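Side-chain contacts in esterase D (Lactobacillus rhamnosus, PDB 3DKR), which probably hydrolyses carboxylic esters with a serine-centred catalytic triad carried on an alpha/beta hydrolase fold: residues A30-P35 against L66-K71; Y53-S58 against S82-H87; I76-S81 against L111-G116; F98-G103 against K225-V230; I189-A192 against L197-G200. All blocks are in the same frame, centred on the assembly; numbering follows the deposited sequence. Where two conformers were deposited one is given.

The five contacts run from the active site to the surface of one alpha/beta hydrolase fold. Interaction 4 lies nearest the chain centre and holds the predicted nucleophile and histidine; interaction 5, also buried, backs it from strand 187-192 with an amide. Interaction 1 is buried too and shares the bound acetate with interaction 4, but its contact across the segments is mostly apolar. Interactions 2 and 3 both use helix 74-89: the first sets it against strand 51-54 through an aromatic pair and an alanine, partly buried, while the second is a surface contact of a tryptophan with the end of helix 101-113, the helix that follows the predicted nucleophile elbow.

Interaction 1: A30-P35 against L66-K71; sequences AYTGSP and LDILTK. With ACT (acetate ion), chain B.
Tyr31 meets helix 66-71 with the outer end of its ring. The CG2 methyl of Ile68 comes in obliquely on Tyr31 CE1, 3.6 Å away, and the CD2 methyl of Leu69 lies 3.7 Å from the tyrosine OH, the two side chains crossing at about a right angle. The ring has its CG anti to the backbone N (chi1 -175°), which carries its end to the helix. This is the tight, buried part, and its polar end is accounted for: Gln165 of helix 155-178 is hydrogen-bonded through OE1 to the Tyr31 OH and through NE2 to Ile68 O, so one amide ties both sides together. The loop follows strand 23-28 and makes a type II beta turn from Ala30 to Gly33, closed by Gly33 N to Ala30 O at 2.8 Å. In alpha/beta hydrolases a backbone N-H of this loop commonly lines the oxyanion hole; consistent with that, Tyr31 N bonds the acetate O at 2.8 Å, nearly straight at 165°. Packing is looser at Thr32, which is partly exposed. Its CA is 3.9 Å from Ile68 CD1, and its CG2 stands over the rim of one face of the Tyr31 ring. Thr32 OG1 turns back to Tyr31 O, 2.6 Å away on a lone pair in the carbonyl plane.

Interaction 2: Y53-S58 against S82-H87; sequences YVPLFS and SAAVAH
His87 NE2 is hydrogen-bonded to Glu17 OE1 of strand 16-18, which ties down the imidazole that lies against Tyr53. Both rings belong to the alpha/beta hydrolase fold: strand 51-54 carries the tyrosine, and helix 74-89 belongs to the beta-alpha-beta crossover that leads on to the parallel strand 94-99, with strand 23-28 between the two in the sheet. The touching atom of the imidazole is CD2, which stands over one face of the phenol, toward its rim, 3.8 Å from Tyr53 CD2. The planes are inclined at 42° with centroids 4.7 Å apart. On the opposite face of the phenol sits Pro55 CD, also toward the rim. Tyr53 CG is anti to the backbone N (chi1 -178°), which swings the ring out to the helix, where Ala84 CA meets its edge in plane and Ala84 CB approaches obliquely, 3.6 Å from Tyr53 CE2. The small methyl lets the helix come close here. Exchanging Tyr53 for an alanine would probably open a gap between strand and helix, leaving His87 without its aromatic neighbour and free to tilt about its bond to Glu17. Val26 of strand 23-28 also touches Ala84, and the proline ring adds a last apolar contact: Pro55 CG lies 3.9 Å from Ala84 CB.

Interaction 3: I76-S81 against L111-G116; sequences IWWAES and LETLPG
The six-membered end of the Trp78 indole points at the turn where helix 101-113 finishes, and two side chains meet it there in different ways. Thr113 comes to the edge: its OG1 lies near the plane of the ring, 3.5 Å from Trp78 CZ2, which suits an oxygen facing the slightly positive C-H rim of an aromatic system. Leu114 arrives from the opposite direction to the indole and presses a methyl obliquely on the same end, with Leu114 CD1 3.8 Å from Trp78 CH2. The indole owes its reach to a CG anti to the backbone N (chi1 171°), which carries it out from helix 74-89 to the neighbouring helix. Thr113 OG1 is itself held from behind. Placed between the backbone N and the carbonyl carbon (chi1 71°), it is hydrogen-bonded to Lys109 O one turn back, so its place beside the indole is fixed by its own helix. Leu114, the first residue to leave helical backbone angles, also points its side chain toward the tryptophan. This is a surface contact, with Thr113 exposed, joining helix 74-89 to the C-terminal end of helix 101-113. Lys109 of the latter makes a cation-pi contact with Trp78, Phe106 of the same helix packs against the indole, and Phe172 of helix 155-178 meets it with the ring planes at about 60°.

Interaction 4: F98-G103 against K225-V230; sequences FGLSLG and KHVITV. With ACT (acetate ion), chain B.
Ser101 OG faces a carbon of the histidine: it lies in the plane of the His226 ring, at its edge, 3.0 Å from CE1, while NE2 is engaged elsewhere. Both are predicted triad residues, and the serine stands at the nucleophile elbow of the alpha/beta hydrolase fold, between strand 94-99 and helix 101-113. Its phi is -62°, where such elbows usually have a positive value. OG is hydrogen-bonded to Ser125 O. An acetate, probably from the crystallisation liquor, occupies the site: His226 NE2 gives its OXT a bond of 2.7 Å at 163°, and Ser101 N reaches the same oxygen at 2.9 Å. Leu102 N holds the other oxygen, O, at 2.9 Å, as expected of an oxyanion-hole donor. The tight turn needs glycines, since a side chain on Gly99 would run into Gly103. Behind the imidazole, ND1 bonds Asp195 OD2. Were His226 an alanine, the acetate OXT would probably lose its side-chain donor and Asp195 its imidazole mate. Beside this site the Leu100 side chain packs on the histidine loop, where its CD1 lies 4.3 Å from Val227 CG1 and 3.8 Å from Thr229 OG1, a hydroxyl bonded to Asp37 O.

Interaction 5: I189-A192 against L197-G200; sequences IGQA and LVDG
Gln191 and Gly200 meet by van der Waals packing. The glutamine side chain, bent at chi2 (58°), lays its amide group against the glycine CA, which is 3.6 Å from Gln191 CD and 3.7 Å from NE2. The absence of a side chain matters here: a CB on Gly200 would point at the glutamine and come within 3.3 Å of Gln191 CG. Val198 adds a lighter touch, its CG2 4.3 Å from Gln191 NE2. The polar interactions belong to the amide itself. NE2 bonds Ala192 O at 3.0 Å with an almost straight angle of 171°, the acceptor lying in the plane of the amide and NE2 on a lone pair in the carbonyl plane. NE2 is also hydrogen-bonded to Asp195 OD2, and OE1 to Ser125 OG, so both ends are gripped and the flat group cannot easily flip. Asp195 is the predicted charge-relay carboxylate, which makes Gln191 a second-shell residue probably positioning it; Asp195 OD1 in turn accepts from Leu197 N and Val198 N. Strand 187-192 lies in the sheet between strands 119-122 and 216-221, and the loop after it doubles back over its end before helix 202-209, whose Ala203 touches both Ile189 and Gln191.

Interaction 1: A30-P35 against L66-K71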
# COMPACT_ATOMS: atom_id res chain seq x y z
N ALA A 30 2.37 1.72 3.65
CA ALA A 30 2.39 3.14 3.26
C ALA A 30 3.78 3.75 3.26
O ALA A 30 4.68 3.27 3.94
CB ALA A 30 1.50 3.93 4.21
N TYR A 31 3.92 4.85 2.52
CA TYR A 31 5.13 5.66 2.57
C TYR A 31 5.23 6.27 3.98
O TYR A 31 4.26 6.84 4.48
CB TYR A 31 5.02 6.76 1.53
CG TYR A 31 6.24 7.63 1.36
CD1 TYR A 31 7.48 7.08 1.08
CD2 TYR A 31 6.12 9.01 1.37
CE1 TYR A 31 8.59 7.89 0.88
CE2 TYR A 31 7.22 9.83 1.17
CZ TYR A 31 8.45 9.27 0.91
OH TYR A 31 9.55 10.09 0.69
N THR A 32 6.42 6.15 4.56
CA THR A 32 6.71 6.42 5.98
C THR A 32 6.06 5.42 6.94
O THR A 32 6.27 5.49 8.16
CB THR A 32 6.37 7.86 6.44
OG1 THR A 32 4.95 8.02 6.66
CG2 THR A 32 6.88 8.89 5.46
N GLY A 33 5.30 4.47 6.41
CA GLY A 33 4.66 3.46 7.24
C GLY A 33 5.55 2.27 7.49
O GLY A 33 6.79 2.36 7.46
N SER A 34 4.91 1.11 7.69
CA SER A 34 5.63 -0.11 8.04
C SER A 34 4.61 -1.23 8.09
O SER A 34 3.39 -0.97 7.87
CB SER A 34 6.29 0.02 9.41
OG SER A 34 5.34 -0.16 10.45
N PRO A 35 5.07 -2.47 8.34
CA PRO A 35 4.07 -3.53 8.52
C PRO A 35 2.98 -3.21 9.57
O PRO A 35 1.88 -3.74 9.47
CB PRO A 35 4.93 -4.74 8.91
CG PRO A 35 6.24 -4.49 8.13
CD PRO A 35 6.44 -3.00 8.29
N LEU A 66 15.58 9.69 7.82
CA LEU A 66 16.36 9.88 6.60
C LEU A 66 16.63 8.58 5.85
O LEU A 66 16.87 8.61 4.64
CB LEU A 66 17.68 10.60 6.90
CG LEU A 66 17.49 12.05 7.31
CD1 LEU A 66 18.81 12.66 7.81
CD2 LEU A 66 16.90 12.89 6.17
N ASP A 67 16.60 7.44 6.55
CA ASP A 67 16.79 6.14 5.91
C ASP A 67 15.76 5.89 4.80
O ASP A 67 16.07 5.23 3.80
CB ASP A 67 16.69 5.00 6.91
CG ASP A 67 17.91 4.91 7.82
OD1 ASP A 67 18.95 5.58 7.56
OD2 ASP A 67 17.81 4.15 8.81
N ILE A 68 14.56 6.42 4.98
CA ILE A 68 13.50 6.28 3.96
C ILE A 68 13.98 6.93 2.68
O ILE A 68 13.81 6.40 1.57
CB ILE A 68 12.17 6.94 4.41
CG1 ILE A 68 11.58 6.18 5.61
CG2 ILE A 68 11.18 7.00 3.24
CD1 ILE A 68 10.53 6.94 6.38
N LEU A 69 14.61 8.10 2.85
CA LEU A 69 15.02 8.93 1.73
C LEU A 69 16.33 8.50 1.11
O LEU A 69 16.56 8.75 -0.07
CB LEU A 69 15.16 10.38 2.21
CG LEU A 69 13.88 11.03 2.73
CD1 LEU A 69 14.16 12.32 3.49
CD2 LEU A 69 12.92 11.31 1.58
N THR A 70 17.22 7.89 1.90
CA THR A 70 18.56 7.54 1.40
C THR A 70 18.80 6.05 1.14
O THR A 70 19.73 5.70 0.41
CB THR A 70 19.67 8.01 2.37
OG1 THR A 70 19.62 7.24 3.57
CG2 THR A 70 19.52 9.50 2.69
N LYS A 71 17.98 5.18 1.74
CA LYS A 71 18.15 3.73 1.60
C LYS A 71 16.98 3.02 0.92
O LYS A 71 17.02 1.81 0.73
CB LYS A 71 18.45 3.09 2.96
CG LYS A 71 19.69 3.65 3.63
CD LYS A 71 20.09 2.85 4.85
CE LYS A 71 21.21 3.54 5.61
NZ LYS A 71 22.28 4.09 4.72
C ACT B . 0.66 5.98 1.81
O ACT B . 1.55 5.39 1.13
OXT ACT B . -0.47 5.44 1.94
CH3 ACT B . 0.93 7.30 2.48

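Interaction 2: Y53-S58 against S82-H87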
# COMPACT_ATOMS: atom_id res chain seq x y z
N TYR A 53 1.04 -12.05 4.17
CA TYR A 53 2.46 -11.68 4.18
C TYR A 53 2.58 -10.18 4.04
O TYR A 53 2.02 -9.61 3.13
CB TYR A 53 3.20 -12.36 3.05
CG TYR A 53 4.69 -12.10 3.00
CD1 TYR A 53 5.47 -12.15 4.15
CD2 TYR A 53 5.31 -11.82 1.80
CE1 TYR A 53 6.84 -11.92 4.07
CE2 TYR A 53 6.67 -11.61 1.72
CZ TYR A 53 7.43 -11.66 2.86
OH TYR A 53 8.80 -11.47 2.75
N VAL A 54 3.30 -9.58 4.99
CA VAL A 54 3.44 -8.13 5.10
C VAL A 54 4.93 -7.80 5.15
O VAL A 54 5.56 -7.82 6.22
CB VAL A 54 2.74 -7.59 6.36
CG1 VAL A 54 2.72 -6.07 6.33
CG2 VAL A 54 1.33 -8.16 6.47
N PRO A 55 5.52 -7.54 3.97
CA PRO A 55 6.95 -7.19 3.95
C PRO A 55 7.22 -5.79 4.48
O PRO A 55 6.31 -4.99 4.61
CB PRO A 55 7.31 -7.28 2.46
CG PRO A 55 6.04 -7.03 1.74
CD PRO A 55 4.94 -7.61 2.62
N LEU A 56 8.50 -5.51 4.71
CA LEU A 56 8.97 -4.19 5.11
C LEU A 56 9.73 -3.56 3.95
O LEU A 56 10.67 -4.15 3.42
CB LEU A 56 9.92 -4.32 6.30
CG LEU A 56 10.65 -3.07 6.76
CD1 LEU A 56 9.70 -1.99 7.24
CD2 LEU A 56 11.70 -3.44 7.84
N PHE A 57 9.35 -2.34 3.57
CA PHE A 57 10.03 -1.66 2.48
C PHE A 57 11.37 -1.10 2.93
O PHE A 57 11.48 -0.59 4.05
CB PHE A 57 9.17 -0.55 1.88
CG PHE A 57 8.04 -1.04 1.00
CD1 PHE A 57 8.25 -2.03 0.04
CD2 PHE A 57 6.77 -0.49 1.10
CE1 PHE A 57 7.20 -2.46 -0.79
CE2 PHE A 57 5.72 -0.93 0.27
CZ PHE A 57 5.95 -1.90 -0.67
N SER A 58 12.38 -1.19 2.07
CA SER A 58 13.71 -0.67 2.40
C SER A 58 13.61 0.76 2.90
O SER A 58 12.86 1.59 2.37
CB SER A 58 14.65 -0.73 1.21
OG SER A 58 15.17 -2.03 1.05
N SER A 82 7.52 -7.41 -5.71
CA SER A 82 7.54 -8.53 -6.65
C SER A 82 7.99 -9.82 -5.96
O SER A 82 7.45 -10.92 -6.18
CB SER A 82 8.48 -8.21 -7.82
OG SER A 82 8.05 -7.06 -8.53
N ALA A 83 9.04 -9.71 -5.14
CA ALA A 83 9.53 -10.85 -4.37
C ALA A 83 8.47 -11.37 -3.40
O ALA A 83 8.33 -12.58 -3.17
CB ALA A 83 10.81 -10.47 -3.60
N ALA A 84 7.72 -10.44 -2.80
CA ALA A 84 6.69 -10.81 -1.85
C ALA A 84 5.59 -11.59 -2.55
O ALA A 84 5.07 -12.57 -2.03
CB ALA A 84 6.13 -9.57 -1.17
N VAL A 85 5.19 -11.11 -3.73
CA VAL A 85 4.18 -11.83 -4.53
C VAL A 85 4.67 -13.26 -4.86
O VAL A 85 3.96 -14.24 -4.64
CB VAL A 85 3.83 -11.05 -5.80
CG1 VAL A 85 3.02 -11.93 -6.77
CG2 VAL A 85 3.07 -9.77 -5.45
N ALA A 86 5.91 -13.38 -5.34
CA ALA A 86 6.44 -14.70 -5.71
C ALA A 86 6.49 -15.66 -4.52
O ALA A 86 6.21 -16.86 -4.65
CB ALA A 86 7.83 -14.56 -6.31
N HIS A 87 6.84 -15.14 -3.35
CA HIS A 87 6.88 -15.91 -2.11
C HIS A 87 5.54 -16.60 -1.86
O HIS A 87 5.48 -17.77 -1.45
CB HIS A 87 7.21 -14.96 -0.95
CG HIS A 87 7.20 -15.60 0.40
ND1 HIS A 87 8.21 -16.44 0.83
CD2 HIS A 87 6.32 -15.51 1.42
CE1 HIS A 87 7.94 -16.85 2.06
NE2 HIS A 87 6.80 -16.30 2.44

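Interaction 3: I76-S81 against L111-G116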
# COMPACT_ATOMS: atom_id res chain seq x y z
N ILE A 76 13.69 -0.23 -5.71
CA ILE A 76 13.92 -1.22 -4.63
C ILE A 76 12.58 -1.75 -4.12
O ILE A 76 12.39 -2.97 -3.96
CB ILE A 76 14.74 -0.61 -3.47
CG1 ILE A 76 16.16 -0.30 -3.94
CG2 ILE A 76 14.76 -1.54 -2.27
CD1 ILE A 76 16.99 0.53 -2.97
N TRP A 77 11.64 -0.84 -3.87
CA TRP A 77 10.35 -1.22 -3.30
C TRP A 77 9.56 -2.07 -4.29
O TRP A 77 8.82 -2.98 -3.88
CB TRP A 77 9.54 0.02 -2.89
CG TRP A 77 10.29 0.86 -1.90
CD1 TRP A 77 11.16 0.42 -0.94
CD2 TRP A 77 10.19 2.28 -1.74
NE1 TRP A 77 11.63 1.49 -0.21
CE2 TRP A 77 11.05 2.64 -0.68
CE3 TRP A 77 9.47 3.29 -2.41
CZ2 TRP A 77 11.21 3.97 -0.28
CZ3 TRP A 77 9.64 4.61 -1.99
CH2 TRP A 77 10.49 4.93 -0.94
N TRP A 78 9.72 -1.79 -5.58
CA TRP A 78 9.09 -2.64 -6.59
C TRP A 78 9.69 -4.05 -6.58
O TRP A 78 8.96 -5.05 -6.60
CB TRP A 78 9.19 -1.99 -7.98
CG TRP A 78 8.77 -2.85 -9.14
CD1 TRP A 78 9.47 -3.07 -10.28
CD2 TRP A 78 7.54 -3.59 -9.28
NE1 TRP A 78 8.77 -3.89 -11.13
CE2 TRP A 78 7.58 -4.23 -10.54
CE3 TRP A 78 6.41 -3.78 -8.48
CZ2 TRP A 78 6.55 -5.04 -11.02
CZ3 TRP A 78 5.37 -4.60 -8.95
CH2 TRP A 78 5.45 -5.22 -10.21
N ALA A 79 11.01 -4.16 -6.53
CA ALA A 79 11.63 -5.49 -6.42
C ALA A 79 11.14 -6.22 -5.16
O ALA A 79 10.90 -7.44 -5.17
CB ALA A 79 13.16 -5.36 -6.37
N GLU A 80 10.99 -5.50 -4.06
CA GLU A 80 10.55 -6.10 -2.80
C GLU A 80 9.10 -6.59 -2.91
O GLU A 80 8.75 -7.66 -2.41
CB GLU A 80 10.74 -5.13 -1.63
CG GLU A 80 12.24 -4.93 -1.34
CD GLU A 80 12.59 -3.81 -0.35
OE1 GLU A 80 11.81 -2.85 -0.15
OE2 GLU A 80 13.69 -3.90 0.25
N SER A 81 8.27 -5.80 -3.57
CA SER A 81 6.85 -6.16 -3.76
C SER A 81 6.74 -7.39 -4.65
O SER A 81 5.95 -8.30 -4.37
CB SER A 81 6.09 -5.01 -4.41
OG SER A 81 6.12 -3.82 -3.64
N LEU A 111 -0.55 -6.54 -10.66
CA LEU A 111 -1.68 -7.01 -11.47
C LEU A 111 -1.38 -6.87 -12.97
O LEU A 111 -1.74 -7.74 -13.78
CB LEU A 111 -2.98 -6.29 -11.10
CG LEU A 111 -3.49 -6.55 -9.68
CD1 LEU A 111 -4.74 -5.72 -9.40
CD2 LEU A 111 -3.76 -8.02 -9.46
N GLU A 112 -0.74 -5.76 -13.34
CA GLU A 112 -0.41 -5.49 -14.74
C GLU A 112 0.65 -6.42 -15.33
O GLU A 112 0.61 -6.74 -16.52
CB GLU A 112 0.13 -4.06 -14.87
CG GLU A 112 -0.87 -2.95 -14.58
CD GLU A 112 -0.23 -1.55 -14.43
OE1 GLU A 112 1.02 -1.43 -14.39
OE2 GLU A 112 -1.02 -0.57 -14.37
N THR A 113 1.66 -6.78 -14.53
CA THR A 113 2.90 -7.35 -15.10
C THR A 113 3.41 -8.68 -14.54
O THR A 113 4.31 -9.28 -15.13
CB THR A 113 4.07 -6.33 -15.00
OG1 THR A 113 4.47 -6.19 -13.64
CG2 THR A 113 3.67 -4.97 -15.58
N LEU A 114 2.89 -9.10 -13.38
CA LEU A 114 3.39 -10.32 -12.73
C LEU A 114 2.39 -11.46 -12.91
O LEU A 114 1.18 -11.22 -12.94
CB LEU A 114 3.65 -10.08 -11.25
CG LEU A 114 4.74 -9.07 -10.92
CD1 LEU A 114 4.89 -8.86 -9.41
CD2 LEU A 114 6.09 -9.46 -11.53
N PRO A 115 2.90 -12.69 -13.00
CA PRO A 115 2.00 -13.82 -13.21
C PRO A 115 1.37 -14.39 -11.94
O PRO A 115 1.89 -14.18 -10.84
CB PRO A 115 2.93 -14.87 -13.81
CG PRO A 115 4.21 -14.62 -13.17
CD PRO A 115 4.31 -13.13 -12.96
N GLY A 116 0.28 -15.13 -12.10
CA GLY A 116 -0.24 -15.98 -11.04
C GLY A 116 -1.08 -15.27 -9.99
O GLY A 116 -1.37 -15.86 -8.96

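Interaction 4: F98-G103 against K225-V230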
# COMPACT_ATOMS: atom_id res chain seq x y z
N PHE A 98 -2.73 -6.32 -2.15
CA PHE A 98 -3.32 -5.01 -1.87
C PHE A 98 -2.28 -4.11 -1.24
O PHE A 98 -1.34 -4.59 -0.62
CB PHE A 98 -4.48 -5.11 -0.87
CG PHE A 98 -5.56 -6.08 -1.25
CD1 PHE A 98 -6.58 -5.70 -2.11
CD2 PHE A 98 -5.59 -7.35 -0.68
CE1 PHE A 98 -7.59 -6.59 -2.44
CE2 PHE A 98 -6.58 -8.24 -1.03
CZ PHE A 98 -7.59 -7.85 -1.89
N GLY A 99 -2.49 -2.80 -1.34
CA GLY A 99 -1.62 -1.85 -0.66
C GLY A 99 -2.27 -0.53 -0.37
O GLY A 99 -3.38 -0.25 -0.85
N LEU A 100 -1.59 0.28 0.45
CA LEU A 100 -2.01 1.67 0.72
C LEU A 100 -1.56 2.56 -0.45
O LEU A 100 -1.51 2.06 -1.58
CB LEU A 100 -1.50 2.13 2.09
CG LEU A 100 -2.41 1.61 3.21
CD1 LEU A 100 -1.67 1.50 4.56
CD2 LEU A 100 -3.65 2.49 3.35
N SER A 101 -1.33 3.86 -0.28
CA SER A 101 -1.04 4.67 -1.49
C SER A 101 0.24 4.18 -2.18
O SER A 101 0.23 3.86 -3.38
CB SER A 101 -0.99 6.17 -1.22
OG SER A 101 -2.25 6.71 -0.86
N LEU A 102 1.32 4.10 -1.43
CA LEU A 102 2.59 3.64 -1.98
C LEU A 102 2.51 2.16 -2.37
O LEU A 102 2.74 1.80 -3.52
CB LEU A 102 3.73 3.88 -0.98
CG LEU A 102 5.09 3.38 -1.45
CD1 LEU A 102 5.64 4.18 -2.64
CD2 LEU A 102 6.06 3.39 -0.27
N GLY A 103 2.18 1.31 -1.40
CA GLY A 103 2.06 -0.13 -1.65
C GLY A 103 1.11 -0.41 -2.80
O GLY A 103 1.31 -1.36 -3.56
N LYS A 225 -10.07 9.44 7.74
CA LYS A 225 -8.79 9.97 7.28
C LYS A 225 -8.05 8.88 6.51
O LYS A 225 -8.56 7.77 6.30
CB LYS A 225 -7.95 10.48 8.47
CG LYS A 225 -8.68 11.54 9.32
CD LYS A 225 -7.72 12.39 10.15
N HIS A 226 -6.84 9.20 6.08
CA HIS A 226 -6.15 8.41 5.06
C HIS A 226 -5.99 6.92 5.37
O HIS A 226 -6.29 6.08 4.52
CB HIS A 226 -4.79 9.03 4.78
CG HIS A 226 -3.94 8.25 3.83
ND1 HIS A 226 -4.21 8.17 2.48
CD2 HIS A 226 -2.81 7.54 4.03
CE1 HIS A 226 -3.29 7.42 1.90
NE2 HIS A 226 -2.42 7.03 2.82
N VAL A 227 -5.50 6.60 6.56
CA VAL A 227 -5.03 5.24 6.82
C VAL A 227 -6.20 4.39 7.30
O VAL A 227 -6.34 4.08 8.49
CB VAL A 227 -3.83 5.18 7.79
CG1 VAL A 227 -3.29 3.74 7.90
CG2 VAL A 227 -2.71 6.13 7.32
N ILE A 228 -7.04 4.00 6.34
CA ILE A 228 -8.27 3.29 6.63
C ILE A 228 -8.07 1.86 7.15
O ILE A 228 -9.02 1.25 7.63
CB ILE A 228 -9.26 3.31 5.43
CG1 ILE A 228 -8.64 2.70 4.17
CG2 ILE A 228 -9.73 4.73 5.17
CD1 ILE A 228 -9.68 2.49 3.06
N THR A 229 -6.85 1.34 7.08
CA THR A 229 -6.54 0.04 7.67
C THR A 229 -6.38 0.11 9.19
O THR A 229 -6.35 -0.93 9.87
CB THR A 229 -5.23 -0.53 7.10
OG1 THR A 229 -4.21 0.47 7.19
CG2 THR A 229 -5.42 -0.94 5.63
N VAL A 230 -6.24 1.33 9.73
CA VAL A 230 -5.99 1.52 11.16
C VAL A 230 -7.09 2.34 11.85
O VAL A 230 -7.38 2.11 13.03
CB VAL A 230 -4.60 2.19 11.38
CG1 VAL A 230 -4.36 2.52 12.83
CG2 VAL A 230 -3.52 1.28 10.86
C ACT B . 0.66 5.98 1.81
O ACT B . 1.55 5.39 1.13
OXT ACT B . -0.47 5.44 1.94
CH3 ACT B . 0.93 7.30 2.48

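Interaction 5: I189-A192 against L197-G200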
# COMPACT_ATOMS: atom_id res chain seq x y z
N ILE A 189 -10.95 -1.20 -5.01
CA ILE A 189 -10.54 0.18 -4.74
C ILE A 189 -11.23 0.70 -3.50
O ILE A 189 -12.46 0.78 -3.46
CB ILE A 189 -10.85 1.14 -5.91
CG1 ILE A 189 -10.15 0.66 -7.18
CG2 ILE A 189 -10.43 2.57 -5.53
CD1 ILE A 189 -10.48 1.48 -8.46
N GLY A 190 -10.45 1.02 -2.47
CA GLY A 190 -10.96 1.68 -1.29
C GLY A 190 -10.28 3.02 -1.10
O GLY A 190 -9.08 3.16 -1.34
N GLN A 191 -11.05 4.03 -0.69
CA GLN A 191 -10.53 5.38 -0.55
C GLN A 191 -11.21 6.11 0.60
O GLN A 191 -12.44 6.16 0.68
CB GLN A 191 -10.78 6.15 -1.85
CG GLN A 191 -10.37 7.60 -1.82
CD GLN A 191 -8.92 7.79 -1.48
OE1 GLN A 191 -8.04 7.31 -2.21
NE2 GLN A 191 -8.65 8.54 -0.41
N ALA A 192 -10.40 6.69 1.48
CA ALA A 192 -10.88 7.54 2.57
C ALA A 192 -11.56 8.80 2.03
O ALA A 192 -11.04 9.44 1.11
CB ALA A 192 -9.70 7.93 3.48
N LEU A 197 -3.85 13.21 2.89
CA LEU A 197 -2.56 12.97 2.28
C LEU A 197 -2.60 12.85 0.76
O LEU A 197 -1.66 13.24 0.10
CB LEU A 197 -1.91 11.71 2.86
CG LEU A 197 -1.56 11.71 4.34
CD1 LEU A 197 -0.85 10.44 4.67
CD2 LEU A 197 -0.69 12.93 4.69
N VAL A 198 -3.68 12.31 0.21
CA VAL A 198 -3.84 12.22 -1.25
C VAL A 198 -5.23 12.68 -1.65
O VAL A 198 -6.16 12.62 -0.85
CB VAL A 198 -3.56 10.80 -1.79
CG1 VAL A 198 -2.15 10.35 -1.42
CG2 VAL A 198 -4.62 9.81 -1.31
N ASP A 199 -5.34 13.15 -2.90
CA ASP A 199 -6.60 13.63 -3.45
C ASP A 199 -7.44 12.40 -3.79
O ASP A 199 -7.17 11.69 -4.74
CB ASP A 199 -6.29 14.46 -4.71
CG ASP A 199 -7.52 15.07 -5.35
OD1 ASP A 199 -8.66 14.67 -4.99
OD2 ASP A 199 -7.33 15.94 -6.24
N GLY A 200 -8.46 12.14 -2.97
CA GLY A 200 -9.30 10.97 -3.16
C GLY A 200 -9.99 10.88 -4.49
O GLY A 200 -10.45 9.82 -4.89